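Local structure of acinetobacter secreted protease CpaA (Acinetobacter nosocomialis M2, 6O38) at residues 12-20 against 32-40. The protein is a secreted zinc metalloprotease that probably cleaves proteins outside the cell after type II secretion and is bound by its chaperone CpaB. Sequence-based numbering, arbitrary orientation.
Sequences NSGSIPTGY and WVKNLSLPT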
loop_
_atom_site.group_PDB
_atom_site.type_symbol
_atom_site.label_atom_id
_atom_site.label_comp_id
_atom_site.label_asym_id
_atom_site.label_seq_id
_atom_site.Cartn_x
_atom_site.Cartn_y
_atom_site.Cartn_z
ATOM N N ASN A 12 23.849 -23.772 7.889
ATOM C CA ASN A 12 23.447 -23.016 6.701
ATOM C C ASN A 12 22.243 -22.125 6.995
ATOM O O ASN A 12 21.366 -21.934 6.148
ATOM C CB ASN A 12 23.163 -23.949 5.522
ATOM C CG ASN A 12 24.334 -24.859 5.204
ATOM O OD1 ASN A 12 25.494 -24.454 5.294
ATOM N ND2 ASN A 12 24.037 -26.099 4.834
ATOM N N SER A 13 22.199 -21.574 8.204
ATOM C CA SER A 13 21.086 -20.755 8.657
ATOM C C SER A 13 21.574 -19.363 9.034
ATOM O O SER A 13 22.699 -19.188 9.515
ATOM C CB SER A 13 20.376 -21.394 9.857
ATOM O OG SER A 13 19.339 -20.558 10.338
ATOM N N GLY A 14 20.712 -18.374 8.809
ATOM C CA GLY A 14 20.993 -17.002 9.171
ATOM C C GLY A 14 20.682 -16.635 10.600
ATOM O O GLY A 14 20.966 -15.510 11.019
ATOM N N SER A 15 20.100 -17.554 11.365
ATOM C CA SER A 15 19.794 -17.310 12.772
ATOM C C SER A 15 21.095 -17.325 13.562
ATOM O O SER A 15 21.603 -18.387 13.928
ATOM C CB SER A 15 18.817 -18.356 13.294
ATOM O OG SER A 15 17.597 -18.321 12.574
ATOM N N ILE A 16 21.643 -16.142 13.818
ATOM C CA ILE A 16 22.885 -16.002 14.573
ATOM C C ILE A 16 22.653 -16.530 15.984
ATOM O O ILE A 16 21.798 -16.004 16.711
ATOM C CB ILE A 16 23.365 -14.542 14.583
ATOM C CG1 ILE A 16 23.573 -14.047 13.151
ATOM C CG2 ILE A 16 24.648 -14.406 15.379
ATOM C CD1 ILE A 16 24.066 -12.621 13.061
ATOM N N PRO A 17 23.375 -17.562 16.409
ATOM C CA PRO A 17 23.063 -18.216 17.681
ATOM C C PRO A 17 23.498 -17.391 18.885
ATOM O O PRO A 17 24.346 -16.502 18.801
ATOM C CB PRO A 17 23.851 -19.527 17.603
ATOM C CG PRO A 17 25.015 -19.196 16.736
ATOM C CD PRO A 17 24.507 -18.205 15.718
ATOM N N THR A 18 22.892 -17.717 20.022
ATOM C CA THR A 18 23.182 -17.056 21.282
ATOM C C THR A 18 24.238 -17.838 22.060
ATOM O O THR A 18 24.705 -18.899 21.637
ATOM C CB THR A 18 21.905 -16.902 22.108
ATOM O OG1 THR A 18 22.194 -16.169 23.305
ATOM C CG2 THR A 18 21.345 -18.267 22.479
ATOM N N GLY A 19 24.619 -17.307 23.220
ATOM C CA GLY A 19 25.574 -17.958 24.089
ATOM C C GLY A 19 27.004 -17.486 23.951
ATOM O O GLY A 19 27.867 -17.962 24.700
ATOM N N TYR A 20 27.285 -16.572 23.028
ATOM C CA TYR A 20 28.627 -16.047 22.818
ATOM C C TYR A 20 28.706 -14.628 23.362
ATOM O O TYR A 20 27.832 -13.800 23.084
ATOM C CB TYR A 20 28.998 -16.063 21.333
ATOM C CG TYR A 20 29.005 -17.441 20.710
ATOM C CD1 TYR A 20 30.115 -18.269 20.819
ATOM C CD2 TYR A 20 27.903 -17.912 20.007
ATOM C CE1 TYR A 20 30.127 -19.528 20.248
ATOM C CE2 TYR A 20 27.906 -19.169 19.434
ATOM C CZ TYR A 20 29.020 -19.973 19.557
ATOM O OH TYR A 20 29.024 -21.224 18.987
ATOM N N TRP A 32 27.222 -18.195 2.572
ATOM C CA TRP A 32 26.279 -17.092 2.472
ATOM C C TRP A 32 24.864 -17.579 2.748
ATOM O O TRP A 32 24.518 -18.730 2.473
ATOM C CB TRP A 32 26.351 -16.436 1.086
ATOM C CG TRP A 32 25.228 -15.488 0.787
ATOM C CD1 TRP A 32 25.166 -14.162 1.104
ATOM C CD2 TRP A 32 24.007 -15.795 0.104
ATOM N NE1 TRP A 32 23.980 -13.626 0.663
ATOM C CE2 TRP A 32 23.251 -14.608 0.046
ATOM C CE3 TRP A 32 23.480 -16.960 -0.463
ATOM C CZ2 TRP A 32 21.996 -14.551 -0.557
ATOM C CZ3 TRP A 32 22.233 -16.901 -1.060
ATOM C CH2 TRP A 32 21.505 -15.706 -1.102
ATOM N N VAL A 33 24.052 -16.677 3.303
ATOM C CA VAL A 33 22.622 -16.894 3.480
ATOM C C VAL A 33 21.930 -15.554 3.276
ATOM O O VAL A 33 22.505 -14.494 3.541
ATOM C CB VAL A 33 22.302 -17.509 4.864
ATOM C CG1 VAL A 33 22.602 -16.515 5.976
ATOM C CG2 VAL A 33 20.856 -17.988 4.927
ATOM N N LYS A 34 20.691 -15.600 2.784
ATOM C CA LYS A 34 20.013 -14.368 2.392
ATOM C C LYS A 34 19.452 -13.620 3.598
ATOM O O LYS A 34 19.678 -12.414 3.748
ATOM C CB LYS A 34 18.899 -14.676 1.389
ATOM C CG LYS A 34 18.435 -13.462 0.601
ATOM C CD LYS A 34 17.389 -13.837 -0.436
ATOM C CE LYS A 34 17.212 -12.728 -1.461
ATOM N NZ LYS A 34 18.469 -12.485 -2.227
ATOM N N ASN A 35 18.720 -14.314 4.464
ATOM C CA ASN A 35 18.039 -13.692 5.592
ATOM C C ASN A 35 18.777 -14.007 6.886
ATOM O O ASN A 35 19.106 -15.168 7.153
ATOM C CB ASN A 35 16.586 -14.166 5.677
ATOM C CG ASN A 35 15.788 -13.817 4.435
ATOM O OD1 ASN A 35 16.043 -12.803 3.784
ATOM N ND2 ASN A 35 14.818 -14.659 4.098
ATOM N N LEU A 36 19.033 -12.971 7.682
ATOM C CA LEU A 36 19.742 -13.092 8.945
ATOM C C LEU A 36 18.893 -12.515 10.072
ATOM O O LEU A 36 18.005 -11.687 9.848
ATOM C CB LEU A 36 21.100 -12.375 8.901
ATOM C CG LEU A 36 22.248 -12.982 8.086
ATOM C CD1 LEU A 36 22.028 -12.826 6.588
ATOM C CD2 LEU A 36 23.573 -12.358 8.498
ATOM N N SER A 37 19.181 -12.959 11.292
ATOM C CA SER A 37 18.468 -12.478 12.465
ATOM C C SER A 37 19.354 -12.631 13.691
ATOM O O SER A 37 20.209 -13.519 13.752
ATOM C CB SER A 37 17.146 -13.227 12.672
ATOM O OG SER A 37 17.376 -14.598 12.945
ATOM N N LEU A 38 19.140 -11.747 14.671
ATOM C CA LEU A 38 19.840 -11.751 15.945
ATOM C C LEU A 38 19.048 -12.540 16.985
ATOM O O LEU A 38 17.814 -12.589 16.929
ATOM C CB LEU A 38 20.058 -10.322 16.436
ATOM C CG LEU A 38 20.906 -9.429 15.527
ATOM C CD1 LEU A 38 20.997 -8.019 16.088
ATOM C CD2 LEU A 38 22.295 -10.021 15.333
ATOM N N PRO A 39 19.726 -13.172 17.942
ATOM C CA PRO A 39 19.010 -14.000 18.919
ATOM C C PRO A 39 18.270 -13.152 19.942
ATOM O O PRO A 39 18.746 -12.099 20.369
ATOM C CB PRO A 39 20.128 -14.816 19.575
ATOM C CG PRO A 39 21.328 -13.938 19.462
ATOM C CD PRO A 39 21.183 -13.201 18.156
ATOM N N THR A 40 17.086 -13.629 20.332
ATOM C CA THR A 40 16.309 -12.946 21.362
ATOM C C THR A 40 16.896 -13.190 22.746
ATOM O O THR A 40 17.054 -12.253 23.537
ATOM C CB THR A 40 14.847 -13.400 21.308
ATOM O OG1 THR A 40 14.792 -14.816 21.098
ATOM C CG2 THR A 40 14.109 -12.690 20.183
#
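Ser15 and Ser37 are bridged through their backbones, in parallel, where 12-20 and 32-40 run in nearly the same direction, 17° apart. Ser37 carries both backbone bonds. Its N donates to Gly14 O at 3.1 Å. Its O accepts from Ile16 N at 3.0 Å. The CA atoms come closest at Gly14 and Leu36, 4.1 Å apart. Gly14 CA sits directly against the opposite backbone and makes a CA-H...O contact of 3.3 Å with Asn35 O. Val33 sets CG1 against the same glycine, 3.6 Å from Gly14 CA, because chi1 of 67° places this methyl between its own N and carbonyl carbon. Ser13 OG accepts from Ser15 N in an ST turn, which shapes the chain just before the bridge. The Pro39 ring lies against the other backbone, with Pro39 CD 3.2 Å from Ile16 O. Thr18 CB packs on Pro39 CB at 3.7 Å. The Ile16 and Leu38 side chains run alongside each other, with Ile16 CD1 3.9 Å from Leu38 CD2. Thr18 OG1 bonds to Asn41 O. Loop 12-20 thus lies along strand 35-37, joined by one bridge; that strand pairs in parallel with strand 58-61 in the N-terminal beta-sandwich domain. Ile16 and Leu36 reach inward to strand 22-27, and Ile16, Leu38 and Pro39 touch strand 47-52.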